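Local coordinates for F5/8 type C domain protein (Bacteroides ovatus, PDB 4ZRX) that is a putative alpha-L-fucosidase that probably hydrolyses alpha-L-fucosides and carries an F5/8 type C domain of the kind that often binds carbohydrate, at residues Gln399-Leu409 with Ala436-Arg447; Lys231-Asn240 with Ile314-Ser323. All coordinates share one frame; numbering follows the deposited sequence.

Contact 1 of 2, residues Gln399-Leu409 with Ala436-Arg447; sequences QRVEAFTVEAL and ANKLRVRIDECR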
loop_
_atom_site.group_PDB
_atom_site.type_symbol
_atom_site.label_atom_id
_atom_site.label_comp_id
_atom_site.label_asym_id
_atom_site.label_seq_id
_atom_site.Cartn_x
_atom_site.Cartn_y
_atom_site.Cartn_z
ATOM N N GLN A 399 -8.705 -22.374 -1.235
ATOM C CA GLN A 399 -8.078 -21.650 -2.325
ATOM C C GLN A 399 -7.480 -22.649 -3.287
ATOM O O GLN A 399 -6.606 -23.385 -2.903
ATOM C CB GLN A 399 -6.971 -20.711 -1.775
ATOM C CG GLN A 399 -6.429 -19.856 -2.893
ATOM C CD GLN A 399 -5.380 -18.884 -2.492
ATOM O OE1 GLN A 399 -5.098 -18.684 -1.317
ATOM N NE2 GLN A 399 -4.870 -18.172 -3.478
ATOM N N ARG A 400 -7.910 -22.647 -4.554
ATOM C CA ARG A 400 -7.583 -23.766 -5.454
ATOM C C ARG A 400 -7.003 -23.390 -6.790
ATOM O O ARG A 400 -6.239 -24.148 -7.336
ATOM C CB ARG A 400 -8.841 -24.599 -5.669
ATOM C CG ARG A 400 -9.390 -25.103 -4.337
ATOM C CD ARG A 400 -10.560 -25.996 -4.515
ATOM N NE ARG A 400 -11.045 -26.481 -3.224
ATOM C CZ ARG A 400 -11.771 -27.586 -3.069
ATOM N NH1 ARG A 400 -12.146 -28.323 -4.119
ATOM N NH2 ARG A 400 -12.177 -27.922 -1.854
ATOM N N VAL A 401 -7.356 -22.246 -7.335
ATOM C CA VAL A 401 -6.904 -21.857 -8.666
ATOM C C VAL A 401 -5.416 -21.547 -8.655
ATOM O O VAL A 401 -4.890 -20.887 -7.766
ATOM C CB VAL A 401 -7.743 -20.718 -9.268
ATOM C CG1 VAL A 401 -7.188 -20.263 -10.621
ATOM C CG2 VAL A 401 -9.190 -21.193 -9.452
ATOM N N GLU A 402 -4.726 -22.187 -9.623
ATOM C CA GLU A 402 -3.291 -22.033 -9.782
ATOM C C GLU A 402 -2.848 -21.322 -11.066
ATOM O O GLU A 402 -1.778 -20.712 -11.077
ATOM C CB GLU A 402 -2.617 -23.362 -9.695
ATOM C CG GLU A 402 -2.760 -24.003 -8.351
ATOM C CD GLU A 402 -2.246 -25.428 -8.308
ATOM O OE1 GLU A 402 -2.679 -26.198 -9.204
ATOM O OE2 GLU A 402 -1.395 -25.811 -7.393
ATOM N N ALA A 403 -3.634 -21.422 -12.136
ATOM C CA ALA A 403 -3.376 -20.669 -13.377
ATOM C C ALA A 403 -4.647 -20.515 -14.170
ATOM O O ALA A 403 -5.481 -21.434 -14.206
ATOM C CB ALA A 403 -2.339 -21.401 -14.227
ATOM N N PHE A 404 -4.823 -19.349 -14.788
ATOM C CA PHE A 404 -6.043 -19.114 -15.534
ATOM C C PHE A 404 -5.738 -18.108 -16.651
ATOM O O PHE A 404 -4.767 -17.367 -16.610
ATOM C CB PHE A 404 -7.210 -18.595 -14.669
ATOM C CG PHE A 404 -6.998 -17.252 -14.111
ATOM C CD1 PHE A 404 -6.303 -17.063 -12.896
ATOM C CD2 PHE A 404 -7.525 -16.149 -14.735
ATOM C CE1 PHE A 404 -6.112 -15.795 -12.409
ATOM C CE2 PHE A 404 -7.362 -14.881 -14.240
ATOM C CZ PHE A 404 -6.606 -14.702 -13.042
ATOM N N THR A 405 -6.631 -18.106 -17.634
ATOM C CA THR A 405 -6.599 -17.241 -18.780
ATOM C C THR A 405 -7.970 -16.621 -18.992
ATOM O O THR A 405 -8.966 -17.285 -18.763
ATOM C CB THR A 405 -6.218 -18.072 -20.036
ATOM O OG1 THR A 405 -4.942 -18.681 -19.773
ATOM C CG2 THR A 405 -6.092 -17.157 -21.284
ATOM N N VAL A 406 -8.005 -15.361 -19.442
ATOM C CA VAL A 406 -9.214 -14.654 -19.774
ATOM C C VAL A 406 -9.124 -14.123 -21.207
ATOM O O VAL A 406 -8.120 -13.574 -21.623
ATOM C CB VAL A 406 -9.479 -13.449 -18.863
ATOM C CG1 VAL A 406 -10.771 -12.893 -19.116
ATOM C CG2 VAL A 406 -9.353 -13.871 -17.374
ATOM N N GLU A 407 -10.217 -14.393 -21.963
ATOM C CA GLU A 407 -10.360 -13.971 -23.337
ATOM C C GLU A 407 -11.657 -13.203 -23.509
ATOM O O GLU A 407 -12.591 -13.390 -22.759
ATOM C CB GLU A 407 -10.344 -15.196 -24.257
ATOM C CG GLU A 407 -9.038 -15.927 -24.169
ATOM C CD GLU A 407 -9.108 -17.341 -24.694
ATOM O OE1 GLU A 407 -10.216 -17.926 -24.868
ATOM O OE2 GLU A 407 -8.035 -17.888 -24.924
ATOM N N ALA A 408 -11.635 -12.259 -24.452
ATOM C CA ALA A 408 -12.786 -11.420 -24.789
ATOM C C ALA A 408 -13.121 -11.611 -26.240
ATOM O O ALA A 408 -12.220 -11.665 -27.119
ATOM C CB ALA A 408 -12.483 -9.993 -24.493
ATOM N N LEU A 409 -14.408 -11.827 -26.501
ATOM C CA LEU A 409 -14.856 -12.035 -27.860
ATOM C C LEU A 409 -15.095 -10.721 -28.580
ATOM O O LEU A 409 -16.149 -10.032 -28.343
ATOM C CB LEU A 409 -16.101 -12.867 -27.859
ATOM C CG LEU A 409 -16.614 -13.238 -29.235
ATOM C CD1 LEU A 409 -15.572 -13.906 -30.063
ATOM C CD2 LEU A 409 -17.848 -14.142 -29.104
ATOM N N ALA A 436 -16.073 -5.866 -26.776
ATOM C CA ALA A 436 -16.376 -7.297 -26.754
ATOM C C ALA A 436 -17.807 -7.592 -26.370
ATOM O O ALA A 436 -18.442 -6.769 -25.674
ATOM C CB ALA A 436 -15.465 -7.995 -25.795
ATOM N N ASN A 437 -18.282 -8.788 -26.719
ATOM C CA ASN A 437 -19.683 -9.186 -26.395
ATOM C C ASN A 437 -19.767 -10.429 -25.508
ATOM O O ASN A 437 -20.850 -10.741 -24.993
ATOM C CB ASN A 437 -20.516 -9.289 -27.654
ATOM C CG ASN A 437 -20.108 -10.472 -28.546
ATOM O OD1 ASN A 437 -20.253 -11.608 -28.165
ATOM N ND2 ASN A 437 -19.562 -10.192 -29.703
ATOM N N LYS A 438 -18.642 -11.096 -25.284
ATOM C CA LYS A 438 -18.535 -12.180 -24.378
ATOM C C LYS A 438 -17.142 -12.182 -23.755
ATOM O O LYS A 438 -16.182 -11.657 -24.324
ATOM C CB LYS A 438 -18.770 -13.516 -25.066
ATOM C CG LYS A 438 -20.267 -13.784 -25.539
ATOM C CD LYS A 438 -20.353 -15.121 -26.208
ATOM C CE LYS A 438 -21.830 -15.642 -26.450
ATOM N NZ LYS A 438 -22.859 -14.682 -26.941
ATOM N N LEU A 439 -17.049 -12.847 -22.606
ATOM C CA LEU A 439 -15.805 -13.108 -21.952
ATOM C C LEU A 439 -15.705 -14.577 -21.748
ATOM O O LEU A 439 -16.720 -15.277 -21.524
ATOM C CB LEU A 439 -15.856 -12.379 -20.611
ATOM C CG LEU A 439 -14.682 -11.777 -19.989
ATOM C CD1 LEU A 439 -13.860 -10.807 -20.830
ATOM C CD2 LEU A 439 -15.198 -11.124 -18.687
ATOM N N ARG A 440 -14.517 -15.114 -21.836
ATOM C CA ARG A 440 -14.301 -16.529 -21.550
ATOM C C ARG A 440 -13.191 -16.646 -20.533
ATOM O O ARG A 440 -12.166 -15.980 -20.694
ATOM C CB ARG A 440 -13.901 -17.269 -22.823
ATOM C CG ARG A 440 -13.659 -18.731 -22.624
ATOM C CD ARG A 440 -13.845 -19.513 -23.896
ATOM N NE ARG A 440 -12.794 -19.238 -24.852
ATOM C CZ ARG A 440 -12.765 -19.627 -26.121
ATOM N NH1 ARG A 440 -13.748 -20.345 -26.644
ATOM N NH2 ARG A 440 -11.734 -19.301 -26.863
ATOM N N VAL A 441 -13.379 -17.502 -19.518
ATOM C CA VAL A 441 -12.370 -17.757 -18.514
ATOM C C VAL A 441 -12.054 -19.228 -18.590
ATOM O O VAL A 441 -12.938 -20.076 -18.729
ATOM C CB VAL A 441 -12.894 -17.437 -17.097
ATOM C CG1 VAL A 441 -11.821 -17.731 -16.032
ATOM C CG2 VAL A 441 -13.360 -15.991 -17.050
ATOM N N ARG A 442 -10.767 -19.510 -18.603
ATOM C CA ARG A 442 -10.252 -20.860 -18.616
ATOM C C ARG A 442 -9.414 -21.112 -17.375
ATOM O O ARG A 442 -8.470 -20.368 -17.127
ATOM C CB ARG A 442 -9.389 -21.074 -19.868
ATOM C CG ARG A 442 -8.991 -22.526 -20.056
ATOM C CD ARG A 442 -8.195 -22.728 -21.370
ATOM N NE ARG A 442 -9.009 -22.238 -22.490
ATOM C CZ ARG A 442 -8.828 -21.102 -23.187
ATOM N NH1 ARG A 442 -7.801 -20.291 -23.013
ATOM N NH2 ARG A 442 -9.757 -20.790 -24.080
ATOM N N ILE A 443 -9.758 -22.106 -16.594
ATOM C CA ILE A 443 -8.919 -22.509 -15.461
ATOM C C ILE A 443 -7.936 -23.509 -15.992
ATOM O O ILE A 443 -8.267 -24.671 -16.287
ATOM C CB ILE A 443 -9.715 -23.080 -14.276
ATOM C CG1 ILE A 443 -10.772 -22.068 -13.748
ATOM C CG2 ILE A 443 -8.723 -23.537 -13.213
ATOM C CD1 ILE A 443 -10.275 -20.653 -13.469
ATOM N N ASP A 444 -6.723 -23.046 -16.184
ATOM C CA ASP A 444 -5.634 -23.883 -16.725
ATOM C C ASP A 444 -5.125 -24.900 -15.728
ATOM O O ASP A 444 -4.818 -26.069 -16.091
ATOM C CB ASP A 444 -4.514 -23.017 -17.287
ATOM C CG ASP A 444 -5.009 -22.066 -18.379
ATOM O OD1 ASP A 444 -5.524 -22.544 -19.417
ATOM O OD2 ASP A 444 -4.827 -20.846 -18.191
ATOM N N GLU A 445 -5.019 -24.501 -14.471
ATOM C CA GLU A 445 -4.526 -25.393 -13.427
ATOM C C GLU A 445 -5.255 -25.095 -12.140
ATOM O O GLU A 445 -5.415 -23.945 -11.813
ATOM C CB GLU A 445 -3.032 -25.177 -13.174
ATOM C CG GLU A 445 -2.078 -25.581 -14.310
ATOM C CD GLU A 445 -0.643 -25.190 -13.963
ATOM O OE1 GLU A 445 -0.242 -25.306 -12.757
ATOM O OE2 GLU A 445 0.065 -24.695 -14.869
ATOM N N CYS A 446 -5.593 -26.136 -11.390
ATOM C CA CYS A 446 -6.169 -25.924 -10.053
ATOM C C CYS A 446 -5.956 -27.133 -9.202
ATOM O O CYS A 446 -5.648 -28.236 -9.734
ATOM C CB CYS A 446 -7.618 -25.550 -10.120
ATOM S SG CYS A 446 -8.714 -26.794 -10.940
ATOM N N ARG A 447 -6.111 -26.937 -7.907
ATOM C CA ARG A 447 -6.089 -28.002 -6.943
ATOM C C ARG A 447 -7.479 -28.558 -6.812
ATOM O O ARG A 447 -8.427 -27.816 -6.580
ATOM C CB ARG A 447 -5.590 -27.467 -5.601
ATOM C CG ARG A 447 -4.199 -26.828 -5.758
ATOM C CD ARG A 447 -3.738 -26.154 -4.457
ATOM N NE ARG A 447 -2.380 -25.658 -4.638
ATOM C CZ ARG A 447 -1.607 -25.135 -3.699
ATOM N NH1 ARG A 447 -2.032 -24.979 -2.435
ATOM N NH2 ARG A 447 -0.394 -24.736 -4.038
HETATM O O HOH W 1 -4.696 -24.720 -1.388
HETATM O O HOH W 2 0.902 -24.181 -6.815
HETATM O O HOH W 3 -0.848 -27.081 -10.934
HETATM O O HOH W 4 -5.304 -21.138 -21.712
#

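Contact 2 of 2, residues Lys231-Asn240 with Ile314-Ser323; sequences KGVGRETEWN and IYFQSVGYNS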
loop_
_atom_site.group_PDB
_atom_site.type_symbol
_atom_site.label_atom_id
_atom_site.label_comp_id
_atom_site.label_asym_id
_atom_site.label_seq_id
_atom_site.Cartn_x
_atom_site.Cartn_y
_atom_site.Cartn_z
ATOM N N LYS A 231 5.075 -0.668 1.124
ATOM C CA LYS A 231 4.979 0.171 -0.045
ATOM C C LYS A 231 3.624 0.071 -0.771
ATOM O O LYS A 231 3.394 0.822 -1.718
ATOM C CB LYS A 231 6.082 -0.232 -1.017
ATOM C CG LYS A 231 7.467 -0.005 -0.442
ATOM C CD LYS A 231 7.918 1.394 -0.680
ATOM C CE LYS A 231 9.432 1.532 -0.578
ATOM N NZ LYS A 231 9.779 2.139 0.712
ATOM N N GLY A 232 2.744 -0.827 -0.331
ATOM C CA GLY A 232 1.410 -0.963 -0.945
ATOM C C GLY A 232 1.342 -1.929 -2.100
ATOM O O GLY A 232 0.414 -1.853 -2.926
ATOM N N VAL A 233 2.269 -2.894 -2.111
ATOM C CA VAL A 233 2.392 -3.829 -3.260
ATOM C C VAL A 233 2.198 -5.261 -2.797
ATOM O O VAL A 233 2.975 -5.758 -1.986
ATOM C CB VAL A 233 3.757 -3.715 -3.957
ATOM C CG1 VAL A 233 3.770 -4.589 -5.228
ATOM C CG2 VAL A 233 3.997 -2.254 -4.384
ATOM N N GLY A 234 1.120 -5.898 -3.232
ATOM C CA GLY A 234 0.933 -7.309 -2.926
ATOM C C GLY A 234 1.617 -8.186 -3.937
ATOM O O GLY A 234 2.530 -7.745 -4.643
ATOM N N ARG A 235 1.184 -9.432 -4.003
ATOM C CA ARG A 235 1.765 -10.411 -4.902
ATOM C C ARG A 235 0.737 -10.790 -5.954
ATOM O O ARG A 235 -0.457 -11.058 -5.644
ATOM C CB ARG A 235 2.045 -11.686 -4.140
ATOM C CG ARG A 235 3.184 -11.636 -3.091
ATOM C CD ARG A 235 3.275 -12.948 -2.297
ATOM N NE ARG A 235 4.348 -12.789 -1.305
ATOM C CZ ARG A 235 4.245 -12.088 -0.178
ATOM N NH1 ARG A 235 3.094 -11.530 0.191
ATOM N NH2 ARG A 235 5.285 -11.956 0.585
ATOM N N GLU A 236 1.198 -10.864 -7.202
ATOM C CA GLU A 236 0.365 -11.478 -8.247
ATOM C C GLU A 236 -0.044 -12.923 -7.929
ATOM O O GLU A 236 -1.190 -13.305 -8.219
ATOM C CB GLU A 236 1.074 -11.460 -9.575
ATOM C CG GLU A 236 1.213 -10.044 -10.105
ATOM C CD GLU A 236 2.182 -9.985 -11.299
ATOM O OE1 GLU A 236 3.348 -10.218 -11.075
ATOM O OE2 GLU A 236 1.794 -9.614 -12.406
ATOM N N THR A 237 0.844 -13.700 -7.336
ATOM C CA THR A 237 0.520 -15.049 -6.907
ATOM C C THR A 237 0.477 -14.998 -5.386
ATOM O O THR A 237 1.548 -14.931 -4.738
ATOM C CB THR A 237 1.576 -16.016 -7.326
ATOM O OG1 THR A 237 1.737 -16.018 -8.732
ATOM C CG2 THR A 237 1.304 -17.457 -6.836
ATOM N N GLU A 238 -0.749 -14.935 -4.831
ATOM C CA GLU A 238 -0.932 -14.762 -3.394
ATOM C C GLU A 238 -1.699 -15.947 -2.817
ATOM O O GLU A 238 -2.946 -16.050 -3.006
ATOM C CB GLU A 238 -1.624 -13.448 -3.086
ATOM C CG GLU A 238 -1.655 -13.105 -1.572
ATOM C CD GLU A 238 -0.309 -12.734 -0.984
ATOM O OE1 GLU A 238 0.247 -11.641 -1.281
ATOM O OE2 GLU A 238 0.290 -13.533 -0.202
ATOM N N TRP A 239 -0.947 -16.833 -2.166
ATOM C CA TRP A 239 -1.473 -18.020 -1.456
ATOM C C TRP A 239 -1.788 -17.638 -0.012
ATOM O O TRP A 239 -0.889 -17.353 0.775
ATOM C CB TRP A 239 -0.459 -19.157 -1.466
ATOM C CG TRP A 239 -0.415 -19.841 -2.770
ATOM C CD1 TRP A 239 0.541 -19.730 -3.711
ATOM C CD2 TRP A 239 -1.443 -20.665 -3.341
ATOM N NE1 TRP A 239 0.197 -20.421 -4.817
ATOM C CE2 TRP A 239 -1.011 -21.017 -4.623
ATOM C CE3 TRP A 239 -2.674 -21.125 -2.893
ATOM C CZ2 TRP A 239 -1.759 -21.795 -5.482
ATOM C CZ3 TRP A 239 -3.442 -21.896 -3.756
ATOM C CH2 TRP A 239 -2.952 -22.236 -5.049
ATOM N N ASN A 240 -3.072 -17.593 0.319
ATOM C CA ASN A 240 -3.478 -17.399 1.702
ATOM C C ASN A 240 -3.591 -18.679 2.470
ATOM O O ASN A 240 -3.689 -18.682 3.698
ATOM C CB ASN A 240 -4.715 -16.531 1.730
ATOM C CG ASN A 240 -4.405 -15.080 1.361
ATOM O OD1 ASN A 240 -3.261 -14.612 1.558
ATOM N ND2 ASN A 240 -5.350 -14.411 0.839
ATOM N N ILE A 314 -2.032 1.114 -6.232
ATOM C CA ILE A 314 -2.021 0.350 -4.965
ATOM C C ILE A 314 -3.270 -0.486 -4.809
ATOM O O ILE A 314 -3.169 -1.658 -4.440
ATOM C CB ILE A 314 -1.785 1.297 -3.740
ATOM C CG1 ILE A 314 -0.323 1.766 -3.744
ATOM C CG2 ILE A 314 -2.081 0.605 -2.421
ATOM C CD1 ILE A 314 -0.046 2.951 -2.874
ATOM N N TYR A 315 -4.448 0.065 -5.013
ATOM C CA TYR A 315 -5.696 -0.663 -4.914
ATOM C C TYR A 315 -5.696 -1.912 -5.783
ATOM O O TYR A 315 -5.971 -3.029 -5.327
ATOM C CB TYR A 315 -6.848 0.311 -5.228
ATOM C CG TYR A 315 -8.193 -0.307 -5.082
ATOM C CD1 TYR A 315 -8.820 -0.437 -3.832
ATOM C CD2 TYR A 315 -8.828 -0.829 -6.186
ATOM C CE1 TYR A 315 -10.061 -1.038 -3.688
ATOM C CE2 TYR A 315 -10.114 -1.387 -6.055
ATOM C CZ TYR A 315 -10.692 -1.516 -4.802
ATOM O OH TYR A 315 -11.946 -2.089 -4.655
ATOM N N PHE A 316 -5.317 -1.742 -7.028
ATOM C CA PHE A 316 -5.249 -2.891 -7.943
ATOM C C PHE A 316 -4.209 -3.923 -7.577
ATOM O O PHE A 316 -4.390 -5.069 -7.906
ATOM C CB PHE A 316 -5.140 -2.418 -9.400
ATOM C CG PHE A 316 -6.425 -1.792 -9.908
ATOM C CD1 PHE A 316 -7.530 -2.589 -10.136
ATOM C CD2 PHE A 316 -6.507 -0.456 -10.197
ATOM C CE1 PHE A 316 -8.709 -2.056 -10.555
ATOM C CE2 PHE A 316 -7.674 0.092 -10.629
ATOM C CZ PHE A 316 -8.770 -0.689 -10.833
ATOM N N GLN A 317 -3.150 -3.522 -6.881
ATOM C CA GLN A 317 -2.133 -4.417 -6.441
ATOM C C GLN A 317 -2.289 -4.885 -4.986
ATOM O O GLN A 317 -1.360 -5.455 -4.415
ATOM C CB GLN A 317 -0.765 -3.759 -6.601
ATOM C CG GLN A 317 -0.371 -3.440 -8.084
ATOM C CD GLN A 317 0.864 -2.506 -8.059
ATOM O OE1 GLN A 317 0.763 -1.337 -7.710
ATOM N NE2 GLN A 317 1.959 -3.042 -8.223
ATOM N N SER A 318 -3.438 -4.600 -4.408
ATOM C CA SER A 318 -3.786 -5.043 -3.082
ATOM C C SER A 318 -5.122 -5.747 -3.119
ATOM O O SER A 318 -5.157 -6.979 -3.154
ATOM C CB SER A 318 -3.743 -3.908 -2.061
ATOM O OG SER A 318 -4.510 -2.786 -2.452
ATOM N N VAL A 319 -6.219 -5.007 -3.089
ATOM C CA VAL A 319 -7.540 -5.573 -3.210
ATOM C C VAL A 319 -7.619 -6.421 -4.492
ATOM O O VAL A 319 -8.195 -7.498 -4.499
ATOM C CB VAL A 319 -8.586 -4.485 -3.223
ATOM C CG1 VAL A 319 -9.981 -5.046 -3.441
ATOM C CG2 VAL A 319 -8.516 -3.772 -1.872
ATOM N N GLY A 320 -7.000 -5.933 -5.563
ATOM C CA GLY A 320 -6.948 -6.704 -6.790
ATOM C C GLY A 320 -5.980 -7.863 -6.847
ATOM O O GLY A 320 -5.948 -8.573 -7.868
ATOM N N TYR A 321 -5.164 -8.036 -5.805
ATOM C CA TYR A 321 -4.190 -9.095 -5.673
ATOM C C TYR A 321 -4.494 -9.946 -4.430
ATOM O O TYR A 321 -3.583 -10.513 -3.815
ATOM C CB TYR A 321 -2.780 -8.524 -5.544
ATOM C CG TYR A 321 -2.074 -8.033 -6.805
ATOM C CD1 TYR A 321 -2.670 -8.030 -8.072
ATOM C CD2 TYR A 321 -0.733 -7.638 -6.706
ATOM C CE1 TYR A 321 -1.961 -7.573 -9.190
ATOM C CE2 TYR A 321 -0.020 -7.182 -7.827
ATOM C CZ TYR A 321 -0.651 -7.149 -9.030
ATOM O OH TYR A 321 -0.002 -6.689 -10.173
ATOM N N ASN A 322 -5.759 -10.083 -4.061
ATOM C CA ASN A 322 -6.151 -11.005 -3.007
ATOM C C ASN A 322 -5.572 -10.611 -1.631
ATOM O O ASN A 322 -5.216 -11.503 -0.849
ATOM C CB ASN A 322 -5.781 -12.429 -3.419
ATOM C CG ASN A 322 -6.395 -13.511 -2.532
ATOM O OD1 ASN A 322 -7.469 -13.355 -1.951
ATOM N ND2 ASN A 322 -5.679 -14.610 -2.411
ATOM N N SER A 323 -5.458 -9.318 -1.392
ATOM C CA SER A 323 -5.092 -8.765 -0.075
ATOM C C SER A 323 -6.185 -7.787 0.351
ATOM O O SER A 323 -6.888 -7.195 -0.452
ATOM C CB SER A 323 -3.755 -8.035 -0.072
ATOM O OG SER A 323 -2.651 -8.972 -0.132
HETATM O O HOH W 5 -1.290 -9.754 -2.396
HETATM O O HOH W 6 -0.054 -7.679 -12.528
HETATM O O HOH W 7 -5.759 -11.504 1.923
HETATM O O HOH W 8 -8.247 -14.679 0.506
#

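Contact 1 of 2, residues Gln399-Leu409 with Ala436-Arg447
E407 faces R440 and R442 across two antiparallel strands, and its carboxylate is held by both guanidinium groups. R440 comes side-on: NE and NH2 both donate to E407 OE1, with NE at 2.9 Å, and the oxygen lies in the guanidinium plane. R442 comes end-on, its NH1 reaching E407 OE2 at 3.1 Å from above the carboxylate plane while NH2 goes to OE1. Bends at chi3 in both arginines (70° in R440, -57° in R442) turn the guanidinium groups onto the glutamate. A glutamine in place of E407 would probably leave the two arginines without the negative charge that offsets their close approach. R442 NH2 also salt-bridges E375. Further along, T405 OG1 donates to the syn lone pair of D444 OD2 at 2.7 Å, and a water ties both residues to R442 NH1. At the far end R447 NE meets E402 OE2 at 2.9 Å in a nearly straight bond, the two flat groups almost perpendicular; R271 also salt-bridges this oxygen. The other face is apolar: I443 CD1 touches F404 CB at 3.9 Å, and L439 CD1 touches both V406 CG1 and A408 CB, with L439 also packing on strand 450-458. Between the two faces runs the backbone ladder, including R442 N to T405 O at 2.9 Å. Two successive classic beta bulges interrupt it, E402 and A403 opposite E445, then D444 and E445 opposite A403. Strands 401-410 and 438-446 are the central pair of a four-stranded antiparallel sheet, whose apolar face packs on a second sheet in a beta-sandwich.

Contact 2 of 2, residues Lys231-Asn240 with Ile314-Ser323
The ring of Y321 lies against the backbone of G234-E236, with Y321 CB 3.4 Å from R235 O. E236 CA stands over the centre of one face, 4.2 Å from the centroid and only 8° off the ring normal, a CH-pi contact. Near the rim of the opposite face sits Q317 CA, so that the ring lies between this atom of its own segment and E236 CA of 231-240. The side chain of E236 runs alongside the tyrosine; with CG anti to the carbonyl carbon (chi1 -68°), that atom comes 3.6 Å from Y321 CZ, and a water joins E236 OE2 to Y321 OH. G234 N donates to Q317 O at 2.8 Å, just past the end of helix 308-316. A side chain at G234 would run into that carbonyl, and one at G232 into I314 CG1.

N322 and N240 approach from opposite directions with their amide planes 46° apart. N322 ND2 donates to E238 O at 3.1 Å, the acceptor lying in the N322 amide plane, while N322 OD1 turns to the backbone N of Y425. N240 ND2 makes a weak bond to N322 O; one water bridges N240 ND2 and N322 OD1, and another, weakly held by N240, reaches N322 O. E238 bends at chi2, placing OE1 in the plane of the R235 guanidinium, 3.2 Å from R235 NH1; E238 OE2 pairs with R225. One water links R235 N, E238 OE1, Y321 O and S323 OG. S285 is a further polar partner of N240 and S323, as A265 O is of R235. The loop 231-240 and the end of helix 308-316 with the turns after it are joined largely by backbone acceptors, bridging waters and a tyrosine face, and the charge of E238 is probably balanced by its two arginines.

How the contacts relate
Contact 2 lies near the middle of the chain, about 9 Å from its centre, where segments of the alpha-L-fucosidase region meet; contact 1 lies about 27 Å out, in the four-stranded sheet of a beta-sandwich. Both are partly buried. Strand pairing with mostly polar and charged residues on one face and apolar ones on the other characterises contact 1, whereas contact 2 has no strand ladder and relies on isolated bonds, bridging waters and the face of one tyrosine. Their centres are about 19 Å apart, yet they touch: the amide of Q399 probably bonds N240 N and E238 O, and W239 packs against Q399 and R447, joining the sandwich to the TIM-barrel domain of the alpha-L-fucosidase family.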